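PDB 3CYJ: mandelate racemase/muconate lactonizing enzyme-like protein from Rubrobacter xylanophilus DSM 9941, which is of unknown function but has the two-domain enolase-superfamily architecture, an N-terminal alpha+beta domain packed against a TIM-like barrel, with a sodium ion bound. Local coordinates for residues T20-S25 with F140-L145; Y135-F140 with E317-H322; G44-L49 with A114-L119; R10-A15 with E40-G45; G98-S103 with V271-G276. One frame throughout, in Å; residues are numbered along the deposited sequence.

Interaction 1 of 5, residues T20-S25 with F140-L145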
# COMPACT_ATOMS: atom_id res chain seq x y z
N THR A 20 -44.39 -18.16 7.28
CA THR A 20 -44.49 -16.74 6.95
C THR A 20 -45.95 -16.47 6.59
O THR A 20 -46.68 -17.39 6.18
CB THR A 20 -43.55 -16.36 5.76
OG1 THR A 20 -43.76 -17.26 4.66
CG2 THR A 20 -42.07 -16.51 6.17
N ASP A 21 -46.39 -15.22 6.71
CA ASP A 21 -47.77 -14.89 6.35
C ASP A 21 -47.99 -14.72 4.83
O ASP A 21 -49.09 -14.46 4.38
CB ASP A 21 -48.29 -13.69 7.19
CG ASP A 21 -47.46 -12.41 6.99
OD1 ASP A 21 -46.50 -12.41 6.19
OD2 ASP A 21 -47.76 -11.38 7.64
N TYR A 22 -46.94 -14.88 4.03
CA TYR A 22 -47.04 -14.79 2.56
C TYR A 22 -45.77 -15.47 2.07
O TYR A 22 -44.80 -15.58 2.85
CB TYR A 22 -47.07 -13.32 2.12
CG TYR A 22 -47.44 -13.09 0.67
CD1 TYR A 22 -48.78 -13.14 0.25
CD2 TYR A 22 -46.45 -12.78 -0.28
CE1 TYR A 22 -49.14 -12.92 -1.12
CE2 TYR A 22 -46.81 -12.54 -1.65
CZ TYR A 22 -48.15 -12.62 -2.05
OH TYR A 22 -48.49 -12.40 -3.37
N PRO A 23 -45.74 -15.97 0.82
CA PRO A 23 -44.41 -16.48 0.35
C PRO A 23 -43.37 -15.32 0.28
O PRO A 23 -43.69 -14.24 -0.23
CB PRO A 23 -44.67 -17.00 -1.09
CG PRO A 23 -46.16 -16.85 -1.35
CD PRO A 23 -46.83 -16.18 -0.16
N GLU A 24 -42.15 -15.54 0.75
CA GLU A 24 -41.19 -14.43 0.83
C GLU A 24 -39.90 -14.70 0.06
O GLU A 24 -39.45 -15.83 -0.05
CB GLU A 24 -40.89 -14.07 2.30
CG GLU A 24 -42.09 -13.45 3.06
CD GLU A 24 -41.78 -13.17 4.51
OE1 GLU A 24 -40.60 -13.32 4.90
OE2 GLU A 24 -42.66 -12.80 5.30
N SER A 25 -39.30 -13.65 -0.47
CA SER A 25 -38.04 -13.85 -1.18
C SER A 25 -37.23 -12.56 -1.15
O SER A 25 -37.74 -11.48 -0.82
CB SER A 25 -38.31 -14.29 -2.61
OG SER A 25 -38.91 -13.22 -3.32
N PHE A 140 -40.41 -7.68 0.58
CA PHE A 140 -39.87 -8.82 -0.14
C PHE A 140 -40.17 -8.73 -1.63
O PHE A 140 -41.18 -8.10 -2.05
CB PHE A 140 -40.35 -10.13 0.47
CG PHE A 140 -40.12 -10.18 1.93
CD1 PHE A 140 -38.84 -10.44 2.44
CD2 PHE A 140 -41.15 -9.86 2.82
CE1 PHE A 140 -38.62 -10.40 3.83
CE2 PHE A 140 -40.95 -9.83 4.21
CZ PHE A 140 -39.69 -10.11 4.73
N THR A 141 -39.27 -9.34 -2.41
CA THR A 141 -39.35 -9.31 -3.85
C THR A 141 -40.54 -10.10 -4.39
O THR A 141 -40.98 -9.88 -5.54
CB THR A 141 -38.01 -9.74 -4.52
OG1 THR A 141 -37.47 -10.88 -3.81
CG2 THR A 141 -36.99 -8.57 -4.49
N SER A 142 -41.09 -10.98 -3.56
CA SER A 142 -42.32 -11.70 -3.93
C SER A 142 -43.60 -10.85 -3.80
O SER A 142 -44.64 -11.23 -4.35
CB SER A 142 -42.48 -12.93 -3.04
OG SER A 142 -42.55 -12.48 -1.71
N TYR A 143 -43.57 -9.76 -3.02
CA TYR A 143 -44.78 -8.95 -2.84
C TYR A 143 -45.26 -8.29 -4.13
O TYR A 143 -44.49 -7.58 -4.82
CB TYR A 143 -44.53 -7.82 -1.85
CG TYR A 143 -44.54 -8.22 -0.40
CD1 TYR A 143 -44.67 -9.55 -0.02
CD2 TYR A 143 -44.37 -7.27 0.59
CE1 TYR A 143 -44.66 -9.91 1.34
CE2 TYR A 143 -44.37 -7.62 1.92
CZ TYR A 143 -44.51 -8.93 2.30
OH TYR A 143 -44.49 -9.24 3.66
N PRO A 144 -46.56 -8.45 -4.45
CA PRO A 144 -47.04 -7.55 -5.51
C PRO A 144 -46.98 -6.11 -4.99
O PRO A 144 -46.89 -5.90 -3.79
CB PRO A 144 -48.50 -8.01 -5.75
CG PRO A 144 -48.60 -9.40 -5.07
CD PRO A 144 -47.62 -9.31 -3.90
N LEU A 145 -47.05 -5.14 -5.91
CA LEU A 145 -46.90 -3.69 -5.62
C LEU A 145 -47.77 -3.11 -4.48
O LEU A 145 -47.28 -2.35 -3.64
CB LEU A 145 -47.21 -2.93 -6.89
CG LEU A 145 -46.17 -2.36 -7.84
CD1 LEU A 145 -44.76 -2.85 -7.57
CD2 LEU A 145 -46.61 -2.65 -9.25
O HOH W 1 -44.76 -11.68 4.15
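S142 reaches across to P23 with its hydroxyl: S142 OG donates to P23 O over 2.6 Å, tilted from the carbonyl plane and meeting it at a C=O...donor angle of 136°. What brings the oxygen there is a chi1 of 59°, which sets OG between the backbone N and the carbonyl carbon. S25 and T141 make the same choice, and their hydroxyls meet, S25 OG lying 2.8 Å from T141 OG1 in a hydrogen bond that either could donate. The backbone adds a bond from T141 N to S25 O, 3.1 Å long. These links join strand 8-26 of the N-terminal domain to the loop after barrel strand 132-137, the kind of junction at which the two domains of enolase-superfamily proteins meet. The loop contains a type I turn from F140 to Y143, closed by Y143 N bonding to F140 O. Beside the turn, the carboxylate of E24 lies nearly flat on one face of the F140 ring, the planes 10° apart and E24 OE1 3.3 Å from F140 CZ. E24 OE2 accepts from a water at 2.6 Å. That water also donates to D21 OD1 and accepts from Y143 OH at 2.5 Å, so both its protons and one acceptor position are in use. D21 OD1 has a second donor in H320 NE2. At the far end of the turn, next to P144, the Y22 ring has S142 O at its edge and meets the Y143 ring obliquely, while Y22 OH rests 3.3 Å from P144 CD.

Interaction 2 of 5, residues Y135-F140 with E317-H322; sequences YGSGGF and EYFHDH
The Y135 ring has the backbone of E317 over one face, with E317 CA 3.8 Å from the ring centroid and 21° off its normal, a CH-pi contact. Its hydroxyl rests against E317 CB and bonds onward to K164. The F140 ring is met at its edge: F319 CE1 comes within 3.9 Å of F140 CZ and H320 CD2 approaches F140 CE2, while the carbonyl carbon of G138 sits over the centre of one face. The Y135 contact lies on, and that of F140 just beyond, a pair of parallel strands, 132-137 and 313-319, the first and last of eight parallel strands, so this is the seam that closes the TIM-like barrel. Its backbone ladder runs from Y318 N to Y135 O (2.7 Å), then from S137 N to Y318 O (3.0 Å), and from H320 N to S137 O (2.9 Å), where the second segment turns into helix 320-329. On the face shared by Y135, S137 and E317, S137 OG donates to E317 OE2 over 2.6 Å, using the anti lone pair of that oxygen. With OG anti to the backbone nitrogen (chi1 174°), the serine hydroxyl meets the end of the extended glutamate chain. E317 OE2 also forms a salt bridge with K164 and E317 OE1 accepts from C298 N, so both carboxylate oxygens are held; the E317 side chain lies about 6 Å from the sodium ion.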
# COMPACT_ATOMS: atom_id res chain seq x y z
N TYR A 135 -35.82 0.67 12.19
CA TYR A 135 -36.48 0.82 10.90
C TYR A 135 -37.35 -0.41 10.66
O TYR A 135 -36.97 -1.53 11.05
CB TYR A 135 -35.47 1.04 9.77
CG TYR A 135 -34.51 -0.11 9.50
CD1 TYR A 135 -34.80 -1.07 8.53
CD2 TYR A 135 -33.28 -0.18 10.17
CE1 TYR A 135 -33.93 -2.08 8.24
CE2 TYR A 135 -32.38 -1.21 9.89
CZ TYR A 135 -32.72 -2.14 8.92
OH TYR A 135 -31.84 -3.14 8.64
N GLY A 136 -38.50 -0.20 10.03
CA GLY A 136 -39.36 -1.29 9.61
C GLY A 136 -38.75 -1.98 8.40
O GLY A 136 -38.41 -1.33 7.41
N SER A 137 -38.64 -3.31 8.44
CA SER A 137 -37.90 -4.02 7.38
C SER A 137 -38.71 -5.22 6.79
O SER A 137 -39.07 -6.13 7.51
CB SER A 137 -36.55 -4.48 7.94
OG SER A 137 -35.86 -5.29 6.98
N GLY A 138 -39.02 -5.18 5.50
CA GLY A 138 -39.75 -6.23 4.80
C GLY A 138 -39.60 -6.02 3.31
O GLY A 138 -38.47 -6.00 2.77
N GLY A 139 -40.72 -5.84 2.60
CA GLY A 139 -40.69 -5.37 1.20
C GLY A 139 -40.07 -6.42 0.30
O GLY A 139 -39.31 -6.08 -0.64
N PHE A 140 -40.41 -7.68 0.58
CA PHE A 140 -39.87 -8.82 -0.14
C PHE A 140 -40.17 -8.73 -1.63
O PHE A 140 -41.18 -8.10 -2.05
CB PHE A 140 -40.35 -10.13 0.47
CG PHE A 140 -40.12 -10.18 1.93
CD1 PHE A 140 -38.84 -10.44 2.44
CD2 PHE A 140 -41.15 -9.86 2.82
CE1 PHE A 140 -38.62 -10.40 3.83
CE2 PHE A 140 -40.95 -9.83 4.21
CZ PHE A 140 -39.69 -10.11 4.73
N GLU A 317 -32.97 -3.15 13.08
CA GLU A 317 -33.90 -3.64 12.08
C GLU A 317 -35.11 -4.29 12.75
O GLU A 317 -34.98 -5.30 13.48
CB GLU A 317 -33.23 -4.69 11.19
CG GLU A 317 -34.18 -5.27 10.18
CD GLU A 317 -33.55 -6.37 9.38
OE1 GLU A 317 -32.69 -7.12 9.93
OE2 GLU A 317 -33.92 -6.47 8.20
N TYR A 318 -36.26 -3.70 12.49
CA TYR A 318 -37.53 -4.27 12.94
C TYR A 318 -38.00 -5.23 11.88
O TYR A 318 -38.80 -4.86 11.01
CB TYR A 318 -38.58 -3.14 13.14
CG TYR A 318 -39.82 -3.60 13.80
CD1 TYR A 318 -39.83 -3.93 15.18
CD2 TYR A 318 -40.98 -3.79 13.06
CE1 TYR A 318 -41.00 -4.41 15.81
CE2 TYR A 318 -42.15 -4.28 13.66
CZ TYR A 318 -42.14 -4.58 15.04
OH TYR A 318 -43.30 -5.06 15.62
N PHE A 319 -37.46 -6.44 11.91
CA PHE A 319 -37.63 -7.36 10.78
C PHE A 319 -38.98 -8.06 10.82
O PHE A 319 -39.33 -8.69 11.82
CB PHE A 319 -36.50 -8.41 10.75
CG PHE A 319 -36.54 -9.30 9.51
CD1 PHE A 319 -36.62 -8.73 8.24
CD2 PHE A 319 -36.51 -10.66 9.63
CE1 PHE A 319 -36.65 -9.50 7.09
CE2 PHE A 319 -36.52 -11.48 8.47
CZ PHE A 319 -36.60 -10.89 7.20
N HIS A 320 -39.74 -7.92 9.74
CA HIS A 320 -41.10 -8.48 9.69
C HIS A 320 -41.18 -9.90 10.20
O HIS A 320 -41.83 -10.16 11.21
CB HIS A 320 -41.68 -8.39 8.26
CG HIS A 320 -42.97 -9.13 8.09
ND1 HIS A 320 -44.16 -8.74 8.70
CD2 HIS A 320 -43.27 -10.26 7.39
CE1 HIS A 320 -45.11 -9.60 8.39
NE2 HIS A 320 -44.60 -10.52 7.59
N ASP A 321 -40.52 -10.86 9.54
CA ASP A 321 -40.62 -12.27 9.97
C ASP A 321 -40.49 -12.42 11.47
O ASP A 321 -41.22 -13.19 12.10
CB ASP A 321 -39.57 -13.14 9.32
CG ASP A 321 -39.69 -13.21 7.80
OD1 ASP A 321 -40.44 -12.43 7.21
OD2 ASP A 321 -39.00 -14.04 7.16
N HIS A 322 -39.54 -11.68 12.04
CA HIS A 322 -39.12 -11.90 13.40
C HIS A 322 -39.99 -11.23 14.38
O HIS A 322 -40.34 -11.85 15.40
CB HIS A 322 -37.67 -11.47 13.59
CG HIS A 322 -36.71 -12.32 12.84
ND1 HIS A 322 -35.36 -12.06 12.80
CD2 HIS A 322 -36.92 -13.43 12.09
CE1 HIS A 322 -34.77 -12.98 12.06
NE2 HIS A 322 -35.69 -13.82 11.61

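Interaction 3 of 5, residues G44-L49 with A114-L119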
# COMPACT_ATOMS: atom_id res chain seq x y z
N GLY A 44 -30.06 -20.58 40.10
CA GLY A 44 -30.30 -19.74 41.28
C GLY A 44 -31.75 -19.39 41.58
O GLY A 44 -32.00 -18.33 42.17
N GLY A 45 -32.70 -20.26 41.20
CA GLY A 45 -34.13 -20.00 41.40
C GLY A 45 -34.83 -19.21 40.30
O GLY A 45 -36.06 -19.03 40.32
N ARG A 46 -34.06 -18.75 39.31
CA ARG A 46 -34.63 -18.04 38.16
C ARG A 46 -34.45 -18.81 36.82
O ARG A 46 -33.82 -19.89 36.77
CB ARG A 46 -34.07 -16.61 38.08
CG ARG A 46 -34.24 -15.79 39.38
CD ARG A 46 -35.70 -15.35 39.53
NE ARG A 46 -35.89 -14.08 40.25
CZ ARG A 46 -37.07 -13.46 40.36
NH1 ARG A 46 -38.17 -13.98 39.81
NH2 ARG A 46 -37.15 -12.30 41.00
N LYS A 47 -35.01 -18.24 35.75
CA LYS A 47 -34.86 -18.79 34.40
C LYS A 47 -34.65 -17.75 33.27
O LYS A 47 -35.43 -16.84 33.07
CB LYS A 47 -35.98 -19.76 34.09
CG LYS A 47 -36.47 -19.76 32.64
CD LYS A 47 -37.47 -20.90 32.40
CE LYS A 47 -38.95 -20.49 32.60
NZ LYS A 47 -39.42 -19.39 31.66
N GLY A 48 -33.55 -17.88 32.55
CA GLY A 48 -33.31 -16.97 31.43
C GLY A 48 -33.68 -17.62 30.11
O GLY A 48 -33.60 -18.86 29.92
N LEU A 49 -34.10 -16.80 29.18
CA LEU A 49 -34.19 -17.34 27.85
C LEU A 49 -33.45 -16.52 26.77
O LEU A 49 -33.28 -15.30 26.88
CB LEU A 49 -35.64 -17.72 27.51
CG LEU A 49 -36.48 -16.82 26.63
CD1 LEU A 49 -37.96 -16.80 27.24
CD2 LEU A 49 -35.78 -15.48 26.56
N ALA A 114 -29.60 -11.11 34.45
CA ALA A 114 -30.36 -9.90 34.66
C ALA A 114 -31.52 -10.14 35.67
O ALA A 114 -31.72 -9.36 36.62
CB ALA A 114 -30.89 -9.36 33.32
N ARG A 115 -32.26 -11.23 35.42
CA ARG A 115 -33.30 -11.80 36.30
C ARG A 115 -32.85 -12.10 37.74
O ARG A 115 -33.54 -11.71 38.67
CB ARG A 115 -33.99 -13.02 35.66
CG ARG A 115 -34.92 -12.58 34.56
CD ARG A 115 -35.36 -13.70 33.64
NE ARG A 115 -36.19 -13.21 32.52
CZ ARG A 115 -37.47 -12.84 32.61
NH1 ARG A 115 -38.09 -12.85 33.78
NH2 ARG A 115 -38.15 -12.44 31.54
N LEU A 116 -31.68 -12.72 37.91
CA LEU A 116 -31.11 -12.94 39.25
C LEU A 116 -30.84 -11.63 39.97
O LEU A 116 -30.83 -11.57 41.20
CB LEU A 116 -29.81 -13.75 39.21
CG LEU A 116 -29.87 -15.23 38.84
CD1 LEU A 116 -28.43 -15.76 38.59
CD2 LEU A 116 -30.65 -16.04 39.92
N LEU A 117 -30.58 -10.59 39.18
CA LEU A 117 -30.30 -9.27 39.73
C LEU A 117 -31.54 -8.46 39.81
O LEU A 117 -31.48 -7.34 40.27
CB LEU A 117 -29.31 -8.52 38.85
CG LEU A 117 -27.87 -9.01 38.89
CD1 LEU A 117 -26.99 -7.99 38.21
CD2 LEU A 117 -27.43 -9.30 40.31
N GLY A 118 -32.66 -9.00 39.35
CA GLY A 118 -33.89 -8.27 39.36
C GLY A 118 -33.90 -7.04 38.45
O GLY A 118 -34.62 -6.09 38.74
N LEU A 119 -33.16 -7.06 37.32
CA LEU A 119 -33.07 -5.88 36.43
C LEU A 119 -33.58 -6.18 35.03
O LEU A 119 -33.43 -7.31 34.55
CB LEU A 119 -31.62 -5.41 36.32
CG LEU A 119 -30.98 -4.80 37.57
CD1 LEU A 119 -29.54 -4.44 37.35
CD2 LEU A 119 -31.80 -3.59 38.11
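A Schellman motif ends helix 97-116, and its last turn sets R115 and L116 against R46 and K47 at the start of strand 46-53. G118 takes the positive phi the motif needs, while L119 N bonds to A114 O over 2.8 Å and G118 N to R115 O over 2.9 Å. Against this helix end the strand side offers carbonyl oxygens and the aliphatic part of R46, and no hydrogen bond crosses. L116 CD2 wedges between the G44 carbonyl oxygen, 3.5 Å away, and R46 CG at 3.6 Å. The bend of R46 at chi2 (-75°) turns its chain past the leucine, the two sliding by in opposite directions. Within this chain strand 46-53 is an outermost strand of the antiparallel sheet in the N-terminal domain, so the helix end packs at the margin of that sheet. Further along, R115 lays its extended chain alongside the strand: R115 CD comes to 3.2 Å from K47 O. Its guanidinium leads on to a weak, long ion pair with D111, whose carboxylate also accepts from L49 N. The two arginines keep their charges apart, R46 NH1 and R115 NH1 being 6.1 Å from each other. Just past the helix, L117 and L119 pack on L119 and L117 of a second subunit.

Interaction 4 of 5, residues R10-A15 with E40-G45; sequences RLEVSA and EAHGGG
R10 pairs with H42 across the sheet, a hydrogen-bonded antiparallel pair: R10 N bonds to H42 O over 3.3 Å and H42 N to R10 O over 2.9 Å. The side chain of R10, bent at chi3 (59°), brings its guanidinium flat over one face of the H42 ring, centres 4.0 Å apart and planes at 20°. Next comes L11, a non-hydrogen-bonded partner of A41, on the other face of the sheet. Its CD2 touches A41 CB at 3.6 Å, and the leucine continues onto A67 and A70 of helix 57-70, which packs on this face of the sheet of the N-terminal domain. E12 then makes the second hydrogen-bonded pair, E12 N to E40 O and E40 N to E12 O, both 2.7 Å. Along its own strand E12 OE1 forms a salt bridge with R10 NH1, also 2.7 Å, which runs close to the guanidinium plane and limits its rotation over the ring. The other oxygen, E12 OE2, lies 2.9 Å from E40 OE1, a pairing of two acceptors, but its position is doubtful because the H42 imidazole beside it is probably turned over. If the closeness is real, one carboxylate may carry a proton, and the charge of R10 on E12 would partly offset the repulsion.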
# COMPACT_ATOMS: atom_id res chain seq x y z
N ARG A 10 -29.21 -26.03 34.55
CA ARG A 10 -29.79 -26.81 33.50
C ARG A 10 -30.11 -25.93 32.28
O ARG A 10 -30.62 -24.83 32.44
CB ARG A 10 -31.07 -27.45 34.07
CG ARG A 10 -31.82 -28.38 33.13
CD ARG A 10 -32.89 -29.20 33.87
NE ARG A 10 -33.90 -28.40 34.57
CZ ARG A 10 -35.05 -28.06 34.02
NH1 ARG A 10 -35.30 -28.42 32.76
NH2 ARG A 10 -35.94 -27.35 34.72
N LEU A 11 -29.82 -26.43 31.08
CA LEU A 11 -30.24 -25.78 29.85
C LEU A 11 -31.30 -26.60 29.15
O LEU A 11 -31.12 -27.80 29.02
CB LEU A 11 -29.07 -25.66 28.88
CG LEU A 11 -27.96 -24.68 29.09
CD1 LEU A 11 -27.32 -24.60 27.70
CD2 LEU A 11 -28.53 -23.37 29.56
N GLU A 12 -32.37 -25.98 28.70
CA GLU A 12 -33.37 -26.69 27.92
C GLU A 12 -33.39 -26.08 26.53
O GLU A 12 -33.45 -24.88 26.39
CB GLU A 12 -34.80 -26.55 28.49
CG GLU A 12 -34.94 -26.73 29.99
CD GLU A 12 -36.40 -26.47 30.46
OE1 GLU A 12 -37.05 -27.46 30.96
OE2 GLU A 12 -36.89 -25.30 30.33
N VAL A 13 -33.41 -26.92 25.51
CA VAL A 13 -33.42 -26.46 24.15
C VAL A 13 -34.69 -26.98 23.47
O VAL A 13 -35.07 -28.11 23.66
CB VAL A 13 -32.16 -27.01 23.34
CG1 VAL A 13 -32.04 -26.31 22.02
CG2 VAL A 13 -30.90 -26.84 24.13
N SER A 14 -35.31 -26.13 22.64
CA SER A 14 -36.49 -26.49 21.89
C SER A 14 -36.53 -25.61 20.65
O SER A 14 -35.78 -24.65 20.57
CB SER A 14 -37.76 -26.34 22.75
OG SER A 14 -37.93 -25.01 23.22
N ALA A 15 -37.36 -25.95 19.67
CA ALA A 15 -37.36 -25.25 18.41
C ALA A 15 -38.77 -25.14 17.92
O ALA A 15 -39.62 -26.00 18.22
CB ALA A 15 -36.49 -25.99 17.35
N GLU A 40 -33.43 -22.29 27.28
CA GLU A 40 -33.77 -21.80 28.61
C GLU A 40 -32.74 -22.25 29.59
O GLU A 40 -32.41 -23.47 29.69
CB GLU A 40 -35.17 -22.20 29.06
CG GLU A 40 -36.24 -21.70 28.08
CD GLU A 40 -37.65 -21.86 28.66
OE1 GLU A 40 -37.74 -22.63 29.65
OE2 GLU A 40 -38.64 -21.24 28.17
N ALA A 41 -32.23 -21.24 30.31
CA ALA A 41 -31.22 -21.46 31.33
C ALA A 41 -31.83 -21.29 32.72
O ALA A 41 -32.38 -20.22 33.05
CB ALA A 41 -30.05 -20.53 31.17
N HIS A 42 -31.70 -22.36 33.51
CA HIS A 42 -32.28 -22.46 34.84
C HIS A 42 -31.16 -22.36 35.81
O HIS A 42 -30.18 -23.11 35.67
CB HIS A 42 -32.93 -23.83 35.03
CG HIS A 42 -34.19 -23.99 34.26
ND1 HIS A 42 -34.21 -24.38 32.94
CD2 HIS A 42 -35.48 -23.76 34.60
CE1 HIS A 42 -35.46 -24.40 32.49
NE2 HIS A 42 -36.25 -24.02 33.48
N GLY A 43 -31.28 -21.44 36.78
CA GLY A 43 -30.26 -21.36 37.81
C GLY A 43 -30.63 -20.39 38.90
O GLY A 43 -31.44 -19.50 38.67
N GLY A 44 -30.06 -20.58 40.10
CA GLY A 44 -30.30 -19.74 41.28
C GLY A 44 -31.75 -19.39 41.58
O GLY A 44 -32.00 -18.33 42.17
N GLY A 45 -32.70 -20.26 41.20
CA GLY A 45 -34.13 -20.00 41.40
C GLY A 45 -34.83 -19.21 40.30
O GLY A 45 -36.06 -19.03 40.32

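Interaction 5 of 5, residues G98-S103 with V271-G276; sequences GAMAVS and VTRCGG
S103 is where helix 97-116 presses hardest on the 271-276 loop, and its neighbours along the helix touch more lightly. The S103 hydroxyl stands anti to its own carbonyl carbon (chi1 -66°), which turns it back to the preceding helical turn and also out to the loop. It donates to A99 O over 2.7 Å and accepts from G275 N over 3.0 Å, that second bond being rather bent at 137°. G276 N is 3.2 Å from the same oxygen. A99 O is doubly used, since S103 N and S103 OG approach it from opposite faces of its plane. The chains come so near at this point that the CA atoms of S103 and G276 are 3.9 Å apart, and S103 CB lies 3.3 Å from T272 O. That carbonyl also accepts from T52, and M100 CA directs a CA-H...O contact to it at 3.5 Å. Between the side chains of M100 and R273 the packing is looser. The sulfur-bearing chain runs beside that of R273, pointing the same way, with M100 CG and R273 CG 4.0 Å apart and M100 SD at the guanidinium edge, while M100 is also packed by A92 of a third subunit. A99, which is partly exposed, offers its methyl to the R273 carbonyl oxygen. R273 itself continues to a salt bridge with E249, its side chain about 7 Å from the sodium ion. A helix of the N-terminal domain set against the loop that follows the sixth barrel strand, 266-269, is an interdomain contact of the enolase-superfamily fold.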
# COMPACT_ATOMS: atom_id res chain seq x y z
N GLY A 98 -22.74 -23.27 14.70
CA GLY A 98 -22.07 -23.23 16.01
C GLY A 98 -22.16 -21.84 16.65
O GLY A 98 -22.33 -21.71 17.90
N ALA A 99 -22.07 -20.79 15.82
CA ALA A 99 -22.08 -19.43 16.33
C ALA A 99 -23.49 -19.05 16.74
O ALA A 99 -23.71 -18.32 17.72
CB ALA A 99 -21.57 -18.43 15.25
N MET A 100 -24.44 -19.51 15.94
CA MET A 100 -25.86 -19.30 16.22
C MET A 100 -26.22 -19.95 17.58
O MET A 100 -26.96 -19.37 18.39
CB MET A 100 -26.70 -19.89 15.09
CG MET A 100 -26.71 -19.00 13.89
SD MET A 100 -27.75 -19.43 12.50
CE MET A 100 -26.46 -20.07 11.55
N ALA A 101 -25.65 -21.14 17.83
CA ALA A 101 -25.89 -21.86 19.07
C ALA A 101 -25.27 -21.13 20.26
O ALA A 101 -25.95 -20.90 21.29
CB ALA A 101 -25.37 -23.31 18.99
N VAL A 102 -23.97 -20.80 20.15
CA VAL A 102 -23.33 -19.98 21.21
C VAL A 102 -24.16 -18.71 21.52
O VAL A 102 -24.36 -18.34 22.67
CB VAL A 102 -21.87 -19.60 20.85
CG1 VAL A 102 -21.38 -18.55 21.81
CG2 VAL A 102 -20.92 -20.83 20.93
N SER A 103 -24.66 -18.05 20.49
CA SER A 103 -25.40 -16.80 20.66
C SER A 103 -26.67 -17.00 21.49
O SER A 103 -26.94 -16.25 22.44
CB SER A 103 -25.80 -16.27 19.27
OG SER A 103 -24.63 -15.90 18.56
N VAL A 271 -27.31 -10.01 16.61
CA VAL A 271 -27.07 -10.53 17.97
C VAL A 271 -27.25 -12.07 18.08
O VAL A 271 -26.65 -12.73 18.97
CB VAL A 271 -27.94 -9.79 19.04
CG1 VAL A 271 -29.33 -10.30 19.04
CG2 VAL A 271 -27.39 -9.95 20.41
N THR A 272 -28.02 -12.66 17.18
CA THR A 272 -28.25 -14.10 17.26
C THR A 272 -27.21 -14.90 16.46
O THR A 272 -27.29 -16.11 16.33
CB THR A 272 -29.73 -14.47 16.88
OG1 THR A 272 -29.94 -14.33 15.47
CG2 THR A 272 -30.73 -13.58 17.65
N ARG A 273 -26.19 -14.21 15.97
CA ARG A 273 -25.18 -14.88 15.16
C ARG A 273 -23.77 -14.51 15.53
O ARG A 273 -22.88 -15.32 15.38
CB ARG A 273 -25.37 -14.52 13.69
CG ARG A 273 -26.58 -15.06 13.06
CD ARG A 273 -26.66 -14.49 11.73
NE ARG A 273 -27.56 -15.23 10.91
CZ ARG A 273 -28.02 -14.77 9.76
NH1 ARG A 273 -27.62 -13.56 9.33
NH2 ARG A 273 -28.86 -15.53 9.04
N CYS A 274 -23.59 -13.28 16.01
CA CYS A 274 -22.27 -12.71 16.17
C CYS A 274 -21.73 -13.02 17.53
O CYS A 274 -20.76 -12.38 17.98
CB CYS A 274 -22.32 -11.19 15.98
SG CYS A 274 -23.24 -10.39 17.33
N GLY A 275 -22.36 -13.94 18.23
CA GLY A 275 -21.80 -14.33 19.54
C GLY A 275 -22.62 -13.82 20.71
O GLY A 275 -22.16 -13.81 21.85
N GLY A 276 -23.84 -13.42 20.41
CA GLY A 276 -24.77 -13.07 21.46
C GLY A 276 -24.46 -11.70 22.04
O GLY A 276 -23.88 -10.84 21.38

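In the fold
The contacts fall into two touching pairs and one contact between them, all distances here running centre to centre. Interactions 3 and 4, 11 Å apart, share G44 and G45 and meet on neighbouring strands 33-43 and 46-53. Interactions 1 and 2, 12 Å apart, share F140 near the sodium site. Interaction 5 stands between, about 17 Å from interaction 4 and 20 Å from interaction 2, and shares helix 97-116 with interaction 3. Strand 8-26 serves both interaction 4 and, 35 Å away, interaction 1. Along the chain interaction 4 closes before interaction 2 opens, whereas interactions 1 and 5 cross. Those two join the N-terminal domain to the barrel, while interaction 2 closes the barrel itself.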